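Local coordinates for LPXTG cell wall surface protein (Streptococcus gordonii, PDB 7AVK) that is a cell-wall-anchored streptococcal adhesin, represented here by one SHIRT domain, whose tandem repeats probably set how far its binding region projects from the bacterium, at residues K4-V10 / V73-W79; G12-L18 / T78-T82; T40-P44 / F58-T64. All coordinates share one frame; numbering follows the deposited sequence. Where two conformers were deposited one is given.

Contact 1 of 3, residues K4-V10 / V73-W79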
# COMPACT_ATOMS: atom_id res chain seq x y z
N LYS A 4 -10.61 10.02 -4.65
CA LYS A 4 -10.10 8.67 -4.77
C LYS A 4 -9.10 8.41 -3.66
O LYS A 4 -8.58 9.34 -3.04
CB LYS A 4 -9.47 8.44 -6.12
CG LYS A 4 -8.27 9.29 -6.40
CD LYS A 4 -7.75 9.09 -7.81
CE LYS A 4 -6.68 10.14 -8.19
NZ LYS A 4 -6.53 10.31 -9.66
N ALA A 5 -8.82 7.14 -3.45
CA ALA A 5 -7.76 6.71 -2.56
C ALA A 5 -6.80 5.86 -3.39
O ALA A 5 -7.21 4.96 -4.14
CB ALA A 5 -8.28 5.88 -1.41
N VAL A 6 -5.53 6.17 -3.27
CA VAL A 6 -4.47 5.47 -3.96
C VAL A 6 -3.55 4.80 -2.95
O VAL A 6 -3.51 5.16 -1.77
CB VAL A 6 -3.66 6.40 -4.90
CG1 VAL A 6 -4.63 7.26 -5.75
CG2 VAL A 6 -2.64 7.24 -4.16
N HIS A 7 -2.76 3.85 -3.46
CA HIS A 7 -1.82 3.07 -2.67
C HIS A 7 -0.42 3.30 -3.20
O HIS A 7 -0.22 3.42 -4.41
CB HIS A 7 -2.16 1.57 -2.73
CG HIS A 7 -3.58 1.25 -2.33
ND1 HIS A 7 -4.67 1.44 -3.14
CD2 HIS A 7 -4.09 0.75 -1.17
CE1 HIS A 7 -5.77 1.05 -2.50
NE2 HIS A 7 -5.46 0.65 -1.26
N GLU A 8 0.56 3.29 -2.30
CA GLU A 8 1.97 3.32 -2.64
C GLU A 8 2.67 2.32 -1.75
O GLU A 8 2.35 2.23 -0.57
CB GLU A 8 2.55 4.73 -2.43
CG GLU A 8 4.07 4.79 -2.76
CD GLU A 8 4.71 6.11 -2.68
OE1 GLU A 8 4.13 7.14 -2.29
OE2 GLU A 8 5.97 6.18 -2.86
N PHE A 9 3.67 1.60 -2.30
CA PHE A 9 4.53 0.75 -1.51
C PHE A 9 5.91 1.36 -1.36
O PHE A 9 6.43 1.96 -2.30
CB PHE A 9 4.69 -0.64 -2.15
CG PHE A 9 3.46 -1.53 -2.15
CD1 PHE A 9 2.42 -1.41 -1.25
CD2 PHE A 9 3.42 -2.59 -3.05
CE1 PHE A 9 1.36 -2.31 -1.27
CE2 PHE A 9 2.41 -3.50 -3.05
CZ PHE A 9 1.39 -3.38 -2.16
N VAL A 10 6.50 1.14 -0.19
CA VAL A 10 7.89 1.48 0.10
C VAL A 10 8.57 0.27 0.72
O VAL A 10 7.93 -0.61 1.32
CB VAL A 10 8.01 2.69 1.05
CG1 VAL A 10 7.41 3.95 0.39
CG2 VAL A 10 7.42 2.44 2.40
N VAL A 73 -6.82 10.58 -1.00
CA VAL A 73 -6.20 9.84 0.10
C VAL A 73 -5.05 9.04 -0.51
O VAL A 73 -5.24 8.47 -1.58
CB VAL A 73 -7.24 8.89 0.80
CG1 VAL A 73 -6.55 7.91 1.78
CG2 VAL A 73 -8.27 9.76 1.45
N LYS A 74 -3.88 8.93 0.21
CA LYS A 74 -2.85 7.97 -0.13
C LYS A 74 -2.55 7.10 1.09
O LYS A 74 -2.25 7.61 2.18
CB LYS A 74 -1.56 8.64 -0.59
CG LYS A 74 -0.46 7.63 -0.92
CD LYS A 74 0.91 8.19 -1.37
CE LYS A 74 0.82 8.89 -2.71
NZ LYS A 74 2.16 9.27 -3.18
N PHE A 75 -2.58 5.79 0.88
CA PHE A 75 -2.13 4.82 1.88
C PHE A 75 -0.76 4.30 1.44
O PHE A 75 -0.59 3.85 0.31
CB PHE A 75 -3.12 3.65 1.94
CG PHE A 75 -4.46 4.05 2.47
CD1 PHE A 75 -4.62 4.32 3.83
CD2 PHE A 75 -5.57 4.11 1.63
CE1 PHE A 75 -5.88 4.68 4.37
CE2 PHE A 75 -6.84 4.44 2.18
CZ PHE A 75 -6.96 4.75 3.52
N VAL A 76 0.20 4.35 2.38
CA VAL A 76 1.59 3.91 2.13
C VAL A 76 1.79 2.60 2.86
O VAL A 76 1.63 2.52 4.09
CB VAL A 76 2.58 4.97 2.60
CG1 VAL A 76 4.01 4.45 2.41
CG2 VAL A 76 2.37 6.28 1.83
N GLY A 77 2.12 1.56 2.10
CA GLY A 77 2.34 0.23 2.64
C GLY A 77 3.82 -0.11 2.64
O GLY A 77 4.49 0.05 1.64
N THR A 78 4.35 -0.66 3.76
CA THR A 78 5.75 -0.94 3.95
C THR A 78 5.97 -2.45 3.86
O THR A 78 5.23 -3.21 4.53
CB THR A 78 6.20 -0.44 5.32
OG1 THR A 78 6.07 0.98 5.33
CG2 THR A 78 7.63 -0.81 5.61
N TRP A 79 6.98 -2.82 3.08
CA TRP A 79 7.42 -4.22 2.95
C TRP A 79 8.76 -4.29 3.66
O TRP A 79 9.53 -3.44 3.44
CB TRP A 79 7.46 -4.65 1.49
CG TRP A 79 6.13 -4.78 0.85
CD1 TRP A 79 5.33 -3.77 0.39
CD2 TRP A 79 5.45 -6.01 0.55
NE1 TRP A 79 4.20 -4.30 -0.17
CE2 TRP A 79 4.24 -5.66 -0.09
CE3 TRP A 79 5.74 -7.36 0.75
CZ2 TRP A 79 3.33 -6.63 -0.51
CZ3 TRP A 79 4.85 -8.31 0.33
CH2 TRP A 79 3.65 -7.94 -0.29

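Contact 2 of 3, residues G12-L18 / T78-T82. With IS8 (isothiocyanate), chain D.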
# COMPACT_ATOMS: atom_id res chain seq x y z
N GLY A 12 10.77 -0.96 3.73
CA GLY A 12 11.16 -0.65 5.09
C GLY A 12 12.58 -1.04 5.43
O GLY A 12 12.99 -0.87 6.58
N THR A 13 13.32 -1.57 4.46
CA THR A 13 14.67 -2.10 4.68
C THR A 13 15.64 -1.15 4.01
O THR A 13 15.73 -1.12 2.77
CB THR A 13 14.79 -3.51 4.11
OG1 THR A 13 13.87 -4.37 4.77
CG2 THR A 13 16.20 -4.02 4.22
N PRO A 14 16.36 -0.34 4.81
CA PRO A 14 17.30 0.63 4.22
C PRO A 14 18.22 -0.02 3.21
O PRO A 14 18.78 -1.09 3.45
CB PRO A 14 18.05 1.16 5.43
CG PRO A 14 17.01 1.07 6.53
CD PRO A 14 16.32 -0.24 6.27
N GLY A 15 18.37 0.64 2.09
CA GLY A 15 19.29 0.22 1.05
C GLY A 15 18.71 -0.74 0.03
O GLY A 15 19.35 -0.95 -1.01
N LYS A 16 17.54 -1.31 0.29
CA LYS A 16 16.98 -2.36 -0.57
C LYS A 16 15.73 -1.85 -1.25
O LYS A 16 14.77 -1.47 -0.60
CB LYS A 16 16.67 -3.62 0.26
CG LYS A 16 16.45 -4.88 -0.57
CD LYS A 16 17.76 -5.52 -0.98
CE LYS A 16 17.55 -6.78 -1.84
NZ LYS A 16 16.49 -7.70 -1.27
N GLU A 17 15.81 -1.80 -2.59
CA GLU A 17 14.65 -1.39 -3.40
C GLU A 17 13.64 -2.56 -3.63
O GLU A 17 13.96 -3.80 -3.65
CB GLU A 17 15.09 -0.93 -4.79
CG GLU A 17 15.51 0.53 -4.86
CD GLU A 17 15.82 1.08 -6.25
OE1 GLU A 17 15.98 0.27 -7.19
OE2 GLU A 17 15.89 2.30 -6.39
N LEU A 18 12.38 -2.19 -3.72
CA LEU A 18 11.34 -3.19 -4.00
C LEU A 18 11.50 -3.79 -5.41
O LEU A 18 11.70 -3.04 -6.37
CB LEU A 18 9.95 -2.58 -3.94
CG LEU A 18 9.55 -1.98 -2.58
CD1 LEU A 18 8.17 -1.39 -2.72
CD2 LEU A 18 9.53 -3.04 -1.50
N THR A 78 4.35 -0.66 3.76
CA THR A 78 5.75 -0.94 3.95
C THR A 78 5.97 -2.45 3.86
O THR A 78 5.23 -3.21 4.53
CB THR A 78 6.20 -0.44 5.32
OG1 THR A 78 6.07 0.98 5.33
CG2 THR A 78 7.63 -0.81 5.61
N TRP A 79 6.98 -2.82 3.08
CA TRP A 79 7.42 -4.22 2.95
C TRP A 79 8.76 -4.29 3.66
O TRP A 79 9.53 -3.44 3.44
CB TRP A 79 7.46 -4.65 1.49
CG TRP A 79 6.13 -4.78 0.85
CD1 TRP A 79 5.33 -3.77 0.39
CD2 TRP A 79 5.45 -6.01 0.55
NE1 TRP A 79 4.20 -4.30 -0.17
CE2 TRP A 79 4.24 -5.66 -0.09
CE3 TRP A 79 5.74 -7.36 0.75
CZ2 TRP A 79 3.33 -6.63 -0.51
CZ3 TRP A 79 4.85 -8.31 0.33
CH2 TRP A 79 3.65 -7.94 -0.29
N GLU A 80 9.07 -5.38 4.32
CA GLU A 80 10.39 -5.58 4.96
C GLU A 80 11.09 -6.74 4.26
O GLU A 80 10.49 -7.69 4.02
CB GLU A 80 10.22 -5.89 6.44
CG GLU A 80 9.42 -4.87 7.22
CD GLU A 80 10.11 -3.55 7.51
OE1 GLU A 80 11.30 -3.42 7.20
OE2 GLU A 80 9.44 -2.65 8.04
N PHE A 81 12.38 -6.68 4.06
CA PHE A 81 13.17 -7.74 3.44
C PHE A 81 14.04 -8.44 4.48
O PHE A 81 14.67 -7.77 5.30
CB PHE A 81 14.10 -7.16 2.37
CG PHE A 81 14.92 -8.17 1.66
CD1 PHE A 81 14.34 -9.04 0.74
CD2 PHE A 81 16.29 -8.26 1.91
CE1 PHE A 81 15.10 -9.98 0.07
CE2 PHE A 81 17.06 -9.20 1.22
CZ PHE A 81 16.45 -10.06 0.30
N THR A 82 14.05 -9.76 4.45
CA THR A 82 14.95 -10.56 5.27
C THR A 82 15.70 -11.52 4.36
O THR A 82 15.08 -12.26 3.60
CB THR A 82 14.17 -11.34 6.33
OG1 THR A 82 13.37 -12.33 5.68
CG2 THR A 82 13.26 -10.42 7.12
S IS8 D . 20.00 3.85 2.45
C IS8 D . 18.40 3.69 2.03
N IS8 D . 17.15 3.51 1.71
O HOH W 1 10.68 -0.34 8.36

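Contact 3 of 3, residues T40-P44 / F58-T64. With IS8 (isothiocyanate), chain C.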
# COMPACT_ATOMS: atom_id res chain seq x y z
N THR A 40 -10.66 2.34 3.76
CA THR A 40 -9.74 1.40 4.34
C THR A 40 -8.86 0.91 3.22
O THR A 40 -9.38 0.60 2.13
CB THR A 40 -10.58 0.21 4.89
OG1 THR A 40 -11.67 0.70 5.67
CG2 THR A 40 -9.72 -0.79 5.62
N PRO A 41 -7.54 0.83 3.41
CA PRO A 41 -6.67 0.42 2.31
C PRO A 41 -6.96 -1.02 1.89
O PRO A 41 -7.30 -1.88 2.68
CB PRO A 41 -5.26 0.58 2.86
CG PRO A 41 -5.44 0.42 4.36
CD PRO A 41 -6.77 1.09 4.64
N THR A 42 -6.77 -1.28 0.58
CA THR A 42 -6.90 -2.63 0.07
C THR A 42 -5.70 -3.46 0.48
O THR A 42 -4.56 -3.03 0.32
CB THR A 42 -6.99 -2.56 -1.46
OG1 THR A 42 -8.08 -1.72 -1.82
CG2 THR A 42 -7.11 -3.94 -2.09
N GLN A 43 -5.95 -4.67 0.99
CA GLN A 43 -4.86 -5.56 1.31
C GLN A 43 -4.14 -6.01 0.05
O GLN A 43 -4.81 -6.37 -0.95
CB GLN A 43 -5.35 -6.79 2.05
CG GLN A 43 -5.82 -6.53 3.47
CD GLN A 43 -4.66 -6.17 4.32
OE1 GLN A 43 -4.63 -5.07 4.97
NE2 GLN A 43 -3.69 -7.08 4.41
N PRO A 44 -2.82 -6.09 0.04
CA PRO A 44 -2.13 -6.79 -1.06
C PRO A 44 -2.66 -8.22 -1.12
O PRO A 44 -2.86 -8.85 -0.08
CB PRO A 44 -0.64 -6.73 -0.68
CG PRO A 44 -0.60 -5.52 0.36
CD PRO A 44 -1.89 -5.63 1.08
N PHE A 58 4.88 -8.13 3.97
CA PHE A 58 4.10 -6.90 4.07
C PHE A 58 3.90 -6.62 5.54
O PHE A 58 3.34 -7.46 6.29
CB PHE A 58 2.73 -7.04 3.41
CG PHE A 58 1.97 -5.74 3.43
CD1 PHE A 58 2.49 -4.64 2.78
CD2 PHE A 58 0.75 -5.60 4.07
CE1 PHE A 58 1.82 -3.45 2.78
CE2 PHE A 58 0.08 -4.39 4.07
CZ PHE A 58 0.62 -3.31 3.42
N LYS A 59 4.36 -5.46 6.00
CA LYS A 59 4.16 -5.07 7.44
C LYS A 59 2.69 -4.49 7.73
O LYS A 59 1.75 -5.12 8.37
CB LYS A 59 5.24 -4.06 7.83
CG LYS A 59 5.22 -3.58 9.28
CD LYS A 59 6.51 -2.88 9.67
CE LYS A 59 6.40 -2.09 10.95
NZ LYS A 59 7.73 -1.73 11.50
N SER A 60 2.43 -3.36 7.11
CA SER A 60 1.16 -2.64 7.30
C SER A 60 1.15 -1.41 6.42
O SER A 60 2.18 -1.01 5.89
CB SER A 60 0.99 -2.15 8.77
OG SER A 60 2.11 -1.38 9.12
N TYR A 61 -0.02 -0.84 6.30
CA TYR A 61 -0.16 0.51 5.86
C TYR A 61 0.05 1.48 7.04
O TYR A 61 -0.10 1.12 8.22
CB TYR A 61 -1.54 0.75 5.24
CG TYR A 61 -1.70 -0.01 3.92
CD1 TYR A 61 -1.11 0.48 2.76
CD2 TYR A 61 -2.40 -1.18 3.84
CE1 TYR A 61 -1.23 -0.16 1.55
CE2 TYR A 61 -2.55 -1.86 2.63
CZ TYR A 61 -1.97 -1.34 1.48
OH TYR A 61 -2.06 -1.98 0.27
N ASP A 62 0.36 2.74 6.68
CA ASP A 62 0.65 3.86 7.60
C ASP A 62 -0.55 4.24 8.44
O ASP A 62 -0.42 4.76 9.52
CB ASP A 62 1.11 5.09 6.77
CG ASP A 62 -0.01 5.76 5.88
OD1 ASP A 62 -0.74 5.09 5.10
OD2 ASP A 62 -0.22 7.00 6.07
N LYS A 63 -1.73 4.06 7.87
CA LYS A 63 -3.02 4.32 8.48
C LYS A 63 -3.88 3.13 8.26
O LYS A 63 -3.79 2.45 7.25
CB LYS A 63 -3.65 5.54 7.75
CG LYS A 63 -2.91 6.84 7.87
CD LYS A 63 -3.51 7.94 6.97
CE LYS A 63 -3.36 7.67 5.50
NZ LYS A 63 -2.79 8.77 4.80
N THR A 64 -4.79 2.86 9.21
CA THR A 64 -5.82 1.86 9.02
C THR A 64 -7.06 2.43 8.33
O THR A 64 -7.85 1.65 7.79
CB THR A 64 -6.16 1.21 10.35
OG1 THR A 64 -6.28 2.20 11.38
CG2 THR A 64 -5.09 0.18 10.71
S IS8 C . -3.11 -1.53 7.72
C IS8 C . -2.83 -3.00 7.42
N IS8 C . -2.49 -4.17 7.03

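Contact 1 of 3, residues K4-V10 / V73-W79
Trp79 turns the edge of its indole onto the face of Phe9, a T-shaped stack with the ring planes at 71° to each other. NE1 does the touching: it stands over the centre of the Phe9 ring, 3.2 Å above that plane. Beside it the Phe9 ring lies close against Gly77, which has no side chain to hold it off. The same packed face carries Ala5 CB, 3.9 Å from Val73 CB and also in touch with Phe75 CE2. Between the strands seven backbone bonds alternate in the regular parallel pattern, Val6, Glu8 and Val10 each using both N-H and C=O; the shortest runs from Gly77 N to Glu8 O, 2.8 Å.

The other face, towards solvent, is looser. Val10 CG2 rests 3.5 Å from Thr78 OG1, and Val6 CG2 brushes Lys74 CG at 3.9 Å. Glu8 reaches out with CG opposite its backbone N (chi1 179°) and a straight chain, while Lys74 bends at chi3 to bring NZ within 3.0 Å of Glu8 OE1. Glu8 was modelled in two conformers, so this salt bridge is certain only for the one described and doubtful in the other.

The pair forms the middle of the mixed sheet: strand 30-33 flanks 3-11, and strand 55-61 flanks 73-82. Tyr61, Leu18 and Leu26 pack on Phe9, and His7 NE2 is hydrogen-bonded to Thr42 N.

Contact 2 of 3, residues G12-L18 / T78-T82
Thr13 lends its side-chain hydroxyl to the backbone of Phe81: OG1 accepts the Phe81 N-H at 2.8 Å, and the bond is nearly straight at 174°. This extends the parallel pairing of the central strands just past the end of strand 3-11, where a type II beta turn runs from Thr13 to Lys16. One step earlier the pairing is still purely main-chain, with Gly12 N giving its hydrogen to Trp79 O, 2.8 Å away. Then the hydroxyl serves where a backbone carbonyl might have continued the sheet. With chi1 at -62°, OG1 lies opposite the Thr13 carbonyl carbon, which brings it to the strand.

The turn is closed by Lys16 N and Thr13 O, and Gly15 takes the left-handed backbone angles of its third position. Lys16 then bends at chi2 and chi4 so that its end lies over one face of Phe81. The methylene CE makes a CH-pi contact 4.1 Å from the ring centroid; a cation-pi contact from NZ goes with it, but NZ is modelled implausibly near the ring and its exact position is doubtful. Further along, Leu18 CD2 meets Trp79 CB.

Gly12 also has Thr78 CG2 against its CA, at 3.6 Å. Its carbonyl O faces Glu80 OE1, two acceptors that cannot bond, but a water reconciles the neighbouring groups, donating to Gly12 O and to Glu80 OE2, the latter at 2.6 Å.

Contact 3 of 3, residues T40-P44 / F58-T64
Tyr61 OH donates to Thr42 O across 2.7 Å, the one hydrogen bond between residues 40-44 and 58-64. The hydroxyl comes in almost head-on to the carbonyl, with a C=O...O angle of 173°, and this fixes the far end of a buried ring to the passing loop. Thr42 itself is tied further back, OG1 to Gln30 NE2 and N to His7 NE2.

Ring packing, mostly proline on aromatic, makes up most of the remaining contact. Pro41 lays CB over one face of Tyr61, 3.7 Å from the ring centroid, with its CG just above CD2. The opposite face of the same ring receives Phe58 CZ, so Tyr61 is gripped from both sides. Phe58 is sandwiched in its turn: Pro44 CG sits over the centre of one face, 3.8 Å from the centroid and only 2° off the ring normal, while Ser60 N covers the other. Pro44 has a second conformer, for which this close fit is doubtful. Phe58 gets there with CG opposite its backbone N (chi1 -176°), which sends the ring towards the loop. Apart from the rings, Pro41 CD lies 3.4 Å from Thr64 O.

Ligand contacts form the third group. The bound isothiocyanate hydrogen-bonds through N to Gln43 OE1, 3.1 Å away; a bend at chi2 brings the Gln43 amide back towards the pocket. The ligand sulfur lies in the plane of Tyr61, at its edge, and 3.7 Å from Tyr61 CB. The ligand N comes to the edge of the Phe58 ring, and Thr64 CG2 and Ser60 complete the walls.

Together these residues make the SHIRT domain's isothiocyanate site seen in this crystal, where the loop after strand 38-39 packs against the end of strand 55-61 and the turn that follows it.

All three contacts lie in one SHIRT domain and share its mixed five-stranded sheet. Contact 1 joins the first and last strands, 3-11 and 73-82, at the centre of the chain. Contact 2 continues along 73-82, shares Thr78 and Trp79 with it, and has its centre about 15 Å away, towards the C-terminal end. Contact 3 is made wholly between those chain ends; its centre is about 7 Å from that of contact 1 and 16 Å from that of contact 2. Strand 55-61 pairs antiparallel with 73-82, through Thr78 O and Lys59 N. Pairing first and last strands in parallel sends the chain in at one end and out at the other, consistent with an elongated tandem repeat.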